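Side-chain contacts in Ras GTPase-activating-like protein rng2 (Schizosaccharomyces pombe, PDB 1P2X), which binds actin filaments through the calponin-homology domain described here and is required to build the contractile F-actin ring at the division site: residues 12-15 with 16-20; 28-31 with 32-35; 104-107 with 108-112; 140-143 with 144-147. One frame throughout, in Å; residues are numbered along the deposited sequence.

Interaction 1. Residues 12-15 with 16-20; sequences RVDE and AKKWI
Two torsions set this contact: chi1 of Asp14 (-166°) sets the carboxylate beside its own carbonyl carbon, leaning toward the following turn, and chi3 of Lys18 (-51°) folds the lysine chain inward, so that the two side chains meet at a slant. This is i to i+4 neighbouring on helix 2-23, the first long helix of the calponin-homology fold, whose backbone bonds run regularly from Ala16 N to Arg12 O onward. Lys18 touches the acid with its methylenes rather than its charge: CD lies 3.7 Å from Asp14 OD1, and CE rests 3.4 Å from Glu15 CA, while NZ goes on to the carbonyl of Ile126. Lys17 NZ stands 4.0 Å from Asp14 OD2, too far for a salt bridge. Both of these groups bond instead to Thr31 OG1, with Lys17 NZ also reaching Gly29 O. One turn back, Arg12 grips Glu15 side-on with two nitrogens, which should hold the two flat groups in place, and Glu15 OE2 has a further partner in Ser128 N. Arg12 NE meets Glu15 OE1 at 3.1 Å from above the carboxylate plane, whereas Arg12 NH2 meets Glu15 OE2 on its syn side, tilted from the plane, at 2.7 Å.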
# COMPACT_ATOMS: atom_id res chain seq x y z
N ARG A 12 -8.14 -5.47 2.09
CA ARG A 12 -6.70 -5.43 2.29
C ARG A 12 -6.18 -4.02 2.04
O ARG A 12 -5.36 -3.51 2.81
CB ARG A 12 -6.00 -6.44 1.37
CG ARG A 12 -6.55 -7.89 1.46
CD ARG A 12 -6.21 -8.59 2.78
NE ARG A 12 -7.12 -8.29 3.89
CZ ARG A 12 -8.32 -8.84 4.06
NH1 ARG A 12 -8.78 -9.73 3.19
NH2 ARG A 12 -9.05 -8.52 5.11
N VAL A 13 -6.65 -3.39 0.96
CA VAL A 13 -6.25 -2.03 0.63
C VAL A 13 -6.71 -1.06 1.72
O VAL A 13 -5.98 -0.15 2.13
CB VAL A 13 -6.83 -1.58 -0.74
CG1 VAL A 13 -6.37 -0.16 -1.07
CG2 VAL A 13 -6.42 -2.53 -1.84
N ASP A 14 -7.94 -1.26 2.21
CA ASP A 14 -8.50 -0.41 3.26
C ASP A 14 -7.68 -0.50 4.56
O ASP A 14 -7.42 0.51 5.22
CB ASP A 14 -9.95 -0.84 3.55
CG ASP A 14 -10.71 0.18 4.36
OD1 ASP A 14 -11.10 -0.12 5.51
OD2 ASP A 14 -10.93 1.31 3.86
N GLU A 15 -7.27 -1.71 4.91
CA GLU A 15 -6.47 -1.96 6.11
C GLU A 15 -5.10 -1.27 6.04
O GLU A 15 -4.65 -0.68 7.02
CB GLU A 15 -6.31 -3.47 6.33
CG GLU A 15 -7.61 -4.19 6.69
CD GLU A 15 -7.55 -5.68 6.44
OE1 GLU A 15 -6.47 -6.18 6.03
OE2 GLU A 15 -8.58 -6.36 6.64
N ALA A 16 -4.45 -1.36 4.89
CA ALA A 16 -3.15 -0.72 4.68
C ALA A 16 -3.33 0.81 4.71
O ALA A 16 -2.48 1.52 5.25
CB ALA A 16 -2.55 -1.16 3.34
N LYS A 17 -4.42 1.30 4.13
CA LYS A 17 -4.67 2.73 4.11
C LYS A 17 -4.80 3.21 5.55
O LYS A 17 -4.05 4.09 5.99
CB LYS A 17 -5.95 3.08 3.34
CG LYS A 17 -6.16 4.57 3.13
CD LYS A 17 -7.54 4.92 2.55
CE LYS A 17 -8.64 4.66 3.58
NZ LYS A 17 -9.97 5.13 3.14
N LYS A 18 -5.75 2.63 6.28
CA LYS A 18 -5.97 3.01 7.67
C LYS A 18 -4.69 3.03 8.50
O LYS A 18 -4.47 3.96 9.27
CB LYS A 18 -6.97 2.06 8.33
CG LYS A 18 -8.40 2.09 7.78
CD LYS A 18 -9.20 0.98 8.45
CE LYS A 18 -8.44 -0.37 8.33
NZ LYS A 18 -8.85 -1.43 9.31
N TRP A 19 -3.87 1.99 8.36
CA TRP A 19 -2.62 1.88 9.10
C TRP A 19 -1.73 3.08 8.81
O TRP A 19 -1.16 3.67 9.72
CB TRP A 19 -1.88 0.59 8.72
CG TRP A 19 -0.60 0.45 9.48
CD1 TRP A 19 -0.46 0.16 10.80
CD2 TRP A 19 0.72 0.69 8.98
NE1 TRP A 19 0.86 0.20 11.16
CE2 TRP A 19 1.61 0.52 10.06
CE3 TRP A 19 1.24 1.02 7.72
CZ2 TRP A 19 3.00 0.68 9.93
CZ3 TRP A 19 2.63 1.18 7.59
CH2 TRP A 19 3.48 1.00 8.69
N ILE A 20 -1.62 3.43 7.54
CA ILE A 20 -0.81 4.57 7.15
C ILE A 20 -1.45 5.85 7.68
O ILE A 20 -0.75 6.75 8.11
CB ILE A 20 -0.66 4.65 5.61
CG1 ILE A 20 0.13 3.44 5.11
CG2 ILE A 20 0.03 5.96 5.21
CD1 ILE A 20 0.32 3.41 3.60

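Interaction 2. Residues 28-31 with 32-35; sequences LGPT and STFE
Apolar contact comes first: Leu28 and Phe34 cross at a slant, the leucine CD1 lying 3.7 Å from Phe34 CE1 and its CB 3.8 Å from the same ring carbon. The ring arrives there because chi1 of Phe34 (-177°) swings it toward Leu28, its CD1 coming near the leucine's carbonyl oxygen. An alanine in place of Phe34 has no ring to offer, and would probably leave a gap beside Leu28 and Lys17 and Ile20 of helix 2-23 without their partner. The backbone bonds of residues 30-34 make i to i+3 turns. Phe34 N donates to Thr31 O at 3.1 Å, coming from well above the carbonyl plane, and Thr33 N makes a weak bond of 3.5 Å to Pro30 O. Such turns lead from the loop after helix 2-23 into the short helix 34-37 of the calponin-homology domain. Thr33 also lays its OG1 3.7 Å from Pro30 CB, against the proline ring. Water supplies the next link: Thr31 O and Glu35 N stand 4.5 Å apart, and one water accepts from Glu35 N while donating to Thr31 O. The polar ends find partners elsewhere: Thr31 OG1 at Asp14, Glu35 OE1 at Tyr9 and Glu35 OE2 at Arg145.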
# COMPACT_ATOMS: atom_id res chain seq x y z
N LEU A 28 -6.37 9.96 4.03
CA LEU A 28 -5.77 9.68 2.74
C LEU A 28 -6.76 9.38 1.61
O LEU A 28 -6.43 8.69 0.65
CB LEU A 28 -4.74 8.55 2.87
CG LEU A 28 -3.56 8.84 3.81
CD1 LEU A 28 -2.66 7.63 3.94
CD2 LEU A 28 -2.76 10.03 3.27
N GLY A 29 -7.98 9.91 1.73
CA GLY A 29 -8.98 9.76 0.69
C GLY A 29 -9.60 8.38 0.55
O GLY A 29 -9.32 7.49 1.35
N PRO A 30 -10.45 8.18 -0.47
CA PRO A 30 -11.13 6.91 -0.74
C PRO A 30 -10.20 5.71 -0.91
O PRO A 30 -9.09 5.84 -1.44
CB PRO A 30 -11.92 7.20 -2.03
CG PRO A 30 -12.19 8.69 -1.96
CD PRO A 30 -10.87 9.23 -1.42
N THR A 31 -10.66 4.55 -0.46
CA THR A 31 -9.90 3.31 -0.58
C THR A 31 -9.79 2.89 -2.05
O THR A 31 -8.75 2.42 -2.49
CB THR A 31 -10.58 2.19 0.24
OG1 THR A 31 -10.39 2.44 1.64
CG2 THR A 31 -9.99 0.81 -0.10
N SER A 32 -10.87 3.09 -2.81
CA SER A 32 -10.91 2.68 -4.21
C SER A 32 -9.88 3.39 -5.09
O SER A 32 -9.54 2.89 -6.16
CB SER A 32 -12.32 2.89 -4.81
OG SER A 32 -12.73 4.25 -4.74
N THR A 33 -9.38 4.53 -4.64
CA THR A 33 -8.37 5.25 -5.41
C THR A 33 -7.05 5.37 -4.64
O THR A 33 -6.15 6.09 -5.07
CB THR A 33 -8.86 6.66 -5.77
OG1 THR A 33 -9.30 7.33 -4.59
CG2 THR A 33 -10.06 6.57 -6.72
N PHE A 34 -6.95 4.66 -3.52
CA PHE A 34 -5.76 4.73 -2.68
C PHE A 34 -4.50 4.17 -3.33
O PHE A 34 -3.44 4.78 -3.25
CB PHE A 34 -6.00 4.06 -1.32
CG PHE A 34 -4.82 4.16 -0.37
CD1 PHE A 34 -4.43 5.40 0.13
CD2 PHE A 34 -4.10 3.03 0.00
CE1 PHE A 34 -3.33 5.51 1.00
CE2 PHE A 34 -3.01 3.13 0.87
CZ PHE A 34 -2.62 4.37 1.37
N GLU A 35 -4.58 3.01 -3.98
CA GLU A 35 -3.39 2.46 -4.63
C GLU A 35 -2.80 3.43 -5.63
O GLU A 35 -1.59 3.63 -5.67
CB GLU A 35 -3.70 1.16 -5.36
CG GLU A 35 -4.17 0.06 -4.47
CD GLU A 35 -4.97 -0.94 -5.24
OE1 GLU A 35 -4.36 -1.87 -5.82
OE2 GLU A 35 -6.22 -0.78 -5.29
O HOH W 1 -7.04 1.40 -4.65

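Interaction 3. Residues 104-107 with 108-112; sequences KVIY and CIHAL
Ile106 lays its CG2 methyl alongside the imidazole of His110, 3.9 Å from CD2 and 4.0 Å from NE2, the two side chains pointing the same way from successive turns. The branch reaches this place because chi1 of -60° sends CG1 off beside the backbone N and leaves CG2 on the side of the following turn. The carbonyl of Ile106 meets the same ring at its edge, near its plane, with O 3.1 Å from His110 CD2, while also accepting the backbone N-H of His110. The ring is fixed further by Phe156, which packs edge-to-face with it, and by NE2, which bonds to Arg12 O; since a carbonyl can only accept, NE2 must carry the proton. The helix concerned is 102-117, the last long helix of the calponin-homology domain, which lies deep among the others, so that one side of this short run meets helix 2-23 and another meets helix 76-82. Val105 CG1 and Ile109 CD1 touch loosely at 4.2 Å, and Cys108 sets its CB 3.4 Å from Lys104 O. Beyond the run, Ile109 goes on to Ala16 and Ile20, while Cys108 packs with Phe76 and Ile80. Tyr107 keeps its ring beside the backbone N of Cys108, and Ala111 N donates to Tyr107 O at 3.1 Å in a nearly straight bond.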
# COMPACT_ATOMS: atom_id res chain seq x y z
N LYS A 104 1.09 -5.65 -4.92
CA LYS A 104 2.33 -6.02 -4.26
C LYS A 104 2.77 -4.90 -3.34
O LYS A 104 3.48 -5.12 -2.35
CB LYS A 104 3.43 -6.33 -5.27
CG LYS A 104 4.70 -6.87 -4.66
CD LYS A 104 5.68 -7.37 -5.72
CE LYS A 104 5.04 -8.44 -6.60
NZ LYS A 104 5.99 -8.95 -7.62
N VAL A 105 2.36 -3.68 -3.66
CA VAL A 105 2.67 -2.53 -2.82
C VAL A 105 1.86 -2.66 -1.54
O VAL A 105 2.40 -2.54 -0.43
CB VAL A 105 2.33 -1.20 -3.53
CG1 VAL A 105 2.45 -0.04 -2.57
CG2 VAL A 105 3.27 -1.00 -4.72
N ILE A 106 0.57 -2.91 -1.69
CA ILE A 106 -0.33 -3.09 -0.56
C ILE A 106 0.18 -4.23 0.31
O ILE A 106 0.12 -4.17 1.54
CB ILE A 106 -1.77 -3.40 -1.05
CG1 ILE A 106 -2.29 -2.25 -1.92
CG2 ILE A 106 -2.69 -3.63 0.13
CD1 ILE A 106 -2.15 -0.87 -1.27
N TYR A 107 0.66 -5.29 -0.34
CA TYR A 107 1.22 -6.46 0.34
C TYR A 107 2.45 -6.04 1.13
O TYR A 107 2.61 -6.39 2.30
CB TYR A 107 1.59 -7.52 -0.70
CG TYR A 107 2.23 -8.77 -0.13
CD1 TYR A 107 1.55 -9.58 0.78
CD2 TYR A 107 3.51 -9.15 -0.52
CE1 TYR A 107 2.15 -10.74 1.29
CE2 TYR A 107 4.12 -10.29 -0.01
CZ TYR A 107 3.43 -11.08 0.88
OH TYR A 107 4.05 -12.20 1.39
N CYS A 108 3.32 -5.27 0.49
CA CYS A 108 4.53 -4.81 1.15
C CYS A 108 4.16 -3.99 2.39
O CYS A 108 4.78 -4.14 3.45
CB CYS A 108 5.38 -3.98 0.18
SG CYS A 108 6.84 -3.24 0.94
N ILE A 109 3.15 -3.14 2.26
CA ILE A 109 2.72 -2.30 3.39
C ILE A 109 2.22 -3.12 4.58
O ILE A 109 2.46 -2.76 5.74
CB ILE A 109 1.63 -1.31 2.94
CG1 ILE A 109 2.24 -0.26 2.01
CG2 ILE A 109 0.97 -0.66 4.16
CD1 ILE A 109 1.25 0.70 1.42
N HIS A 110 1.51 -4.21 4.31
CA HIS A 110 1.00 -5.07 5.38
C HIS A 110 2.19 -5.73 6.11
O HIS A 110 2.24 -5.73 7.34
CB HIS A 110 0.08 -6.17 4.82
CG HIS A 110 -1.34 -5.73 4.59
ND1 HIS A 110 -2.41 -6.34 5.21
CD2 HIS A 110 -1.87 -4.78 3.78
CE1 HIS A 110 -3.53 -5.79 4.79
NE2 HIS A 110 -3.24 -4.85 3.91
N ALA A 111 3.13 -6.27 5.35
CA ALA A 111 4.29 -6.95 5.92
C ALA A 111 5.10 -5.97 6.77
O ALA A 111 5.53 -6.31 7.87
CB ALA A 111 5.15 -7.55 4.81
N LEU A 112 5.31 -4.77 6.25
CA LEU A 112 6.03 -3.74 6.99
C LEU A 112 5.30 -3.44 8.31
O LEU A 112 5.93 -3.37 9.37
CB LEU A 112 6.15 -2.46 6.18
CG LEU A 112 6.90 -1.30 6.86
CD1 LEU A 112 8.37 -1.69 7.02
CD2 LEU A 112 6.76 -0.01 6.04

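Interaction 4. Residues 140-143 with 144-147; sequences SIIV and RRLR
The guanidinium groups of Arg145 and Arg147 each receive a methyl obliquely. At Arg145 the visitor is Ile142 CD1, 3.5 Å from NH2; at Arg147 it is Val143 CG1, 4.0 Å from NE. Within both pairs the side chains run side by side, so an aliphatic residue flanks each cationic group on its way to a distant acid. Arg145 gets there by bending at chi2 (-140°) and chi3 (-72°), whereas Arg147 stays extended from CG to NE. The third arginine, Arg144, is stretched out as well and ties back through water: its NH1 donates at 2.7 Å to a water that in turn donates to Ile141 O at 2.9 Å. Ile142 serves two neighbours, since CG2 packs on Leu146 CD1 at 4.0 Å while CD1 supports Arg145. An alanine in place of Ile142 lacks both branches, and the Arg145 guanidinium would probably turn more freely while Leu146 faced a gap. Ordinary i to i+4 backbone bonds, from Arg144 N to Ser140 O through to Arg147 N to Val143 O, hold the framework. Helix 136-147 presents this face to the N-terminal part of helix 2-23: Ile142 meets Leu10, Leu146 meets Gln5, Arg147 forms a salt bridge with Glu2, and Arg145 touches Tyr9 and pairs with Glu35 of helix 34-37.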
# COMPACT_ATOMS: atom_id res chain seq x y z
N SER A 140 -17.09 -3.84 -8.58
CA SER A 140 -17.08 -4.21 -10.00
C SER A 140 -15.85 -3.68 -10.70
O SER A 140 -15.31 -4.32 -11.60
CB SER A 140 -18.30 -3.63 -10.73
OG SER A 140 -19.51 -3.99 -10.10
N ILE A 141 -15.41 -2.49 -10.30
CA ILE A 141 -14.20 -1.92 -10.90
C ILE A 141 -13.03 -2.84 -10.63
O ILE A 141 -12.21 -3.08 -11.52
CB ILE A 141 -13.91 -0.51 -10.33
CG1 ILE A 141 -14.94 0.49 -10.86
CG2 ILE A 141 -12.50 -0.07 -10.70
CD1 ILE A 141 -14.94 0.62 -12.37
N ILE A 142 -12.94 -3.36 -9.41
CA ILE A 142 -11.84 -4.27 -9.05
C ILE A 142 -12.00 -5.58 -9.82
O ILE A 142 -11.02 -6.14 -10.32
CB ILE A 142 -11.80 -4.55 -7.52
CG1 ILE A 142 -11.65 -3.23 -6.75
CG2 ILE A 142 -10.65 -5.48 -7.18
CD1 ILE A 142 -10.36 -2.48 -7.05
N VAL A 143 -13.23 -6.08 -9.91
CA VAL A 143 -13.47 -7.29 -10.69
C VAL A 143 -12.93 -7.10 -12.12
O VAL A 143 -12.21 -7.96 -12.63
CB VAL A 143 -14.96 -7.63 -10.75
CG1 VAL A 143 -15.20 -8.79 -11.71
CG2 VAL A 143 -15.47 -8.00 -9.36
N ARG A 144 -13.29 -5.98 -12.74
CA ARG A 144 -12.83 -5.65 -14.10
C ARG A 144 -11.31 -5.55 -14.15
O ARG A 144 -10.67 -6.07 -15.07
CB ARG A 144 -13.47 -4.33 -14.56
CG ARG A 144 -12.97 -3.79 -15.91
CD ARG A 144 -13.80 -2.60 -16.41
NE ARG A 144 -13.20 -1.99 -17.59
CZ ARG A 144 -12.29 -1.01 -17.55
NH1 ARG A 144 -11.89 -0.51 -16.39
NH2 ARG A 144 -11.78 -0.55 -18.68
N ARG A 145 -10.72 -4.89 -13.17
CA ARG A 145 -9.27 -4.77 -13.14
C ARG A 145 -8.58 -6.14 -13.10
O ARG A 145 -7.62 -6.39 -13.83
CB ARG A 145 -8.82 -3.93 -11.94
CG ARG A 145 -7.53 -3.17 -12.18
CD ARG A 145 -6.62 -3.17 -10.95
NE ARG A 145 -7.12 -2.31 -9.89
CZ ARG A 145 -6.55 -2.19 -8.70
NH1 ARG A 145 -5.45 -2.87 -8.42
NH2 ARG A 145 -7.08 -1.38 -7.79
N LEU A 146 -9.07 -7.03 -12.24
CA LEU A 146 -8.45 -8.34 -12.09
C LEU A 146 -8.64 -9.21 -13.33
O LEU A 146 -7.78 -10.03 -13.65
CB LEU A 146 -8.98 -9.04 -10.83
CG LEU A 146 -8.69 -8.30 -9.51
CD1 LEU A 146 -9.22 -9.09 -8.32
CD2 LEU A 146 -7.21 -8.06 -9.37
N ARG A 147 -9.75 -9.04 -14.04
CA ARG A 147 -9.97 -9.79 -15.27
C ARG A 147 -8.93 -9.44 -16.32
O ARG A 147 -8.35 -10.33 -16.95
CB ARG A 147 -11.36 -9.51 -15.86
CG ARG A 147 -12.50 -10.16 -15.11
CD ARG A 147 -13.77 -10.21 -15.96
NE ARG A 147 -14.91 -10.70 -15.19
CZ ARG A 147 -16.14 -10.79 -15.67
NH1 ARG A 147 -16.39 -10.42 -16.92
NH2 ARG A 147 -17.12 -11.22 -14.89
O HOH W 2 -11.63 -1.55 -13.89

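In the fold
Along the chain the four contacts follow in series, none nested in or crossing another, and each spans a single turn or so without closing a longer loop. Interaction 1, on helix 2-23, comes first and meets interaction 2 where the chain turns into helix 34-37, through Thr31 and Gly29 and through Ile20 on Leu28. Interaction 3, much later on helix 102-117, returns to the same first helix by way of His110 and Ile109, and brushes interaction 2 at Ile106 and Glu35. Interaction 4, on helix 136-147, joins interaction 2 through the Glu35-Arg145 salt bridge but touches neither interaction 1 nor interaction 3, whose nearest atoms lie about 6 and 7 Å away.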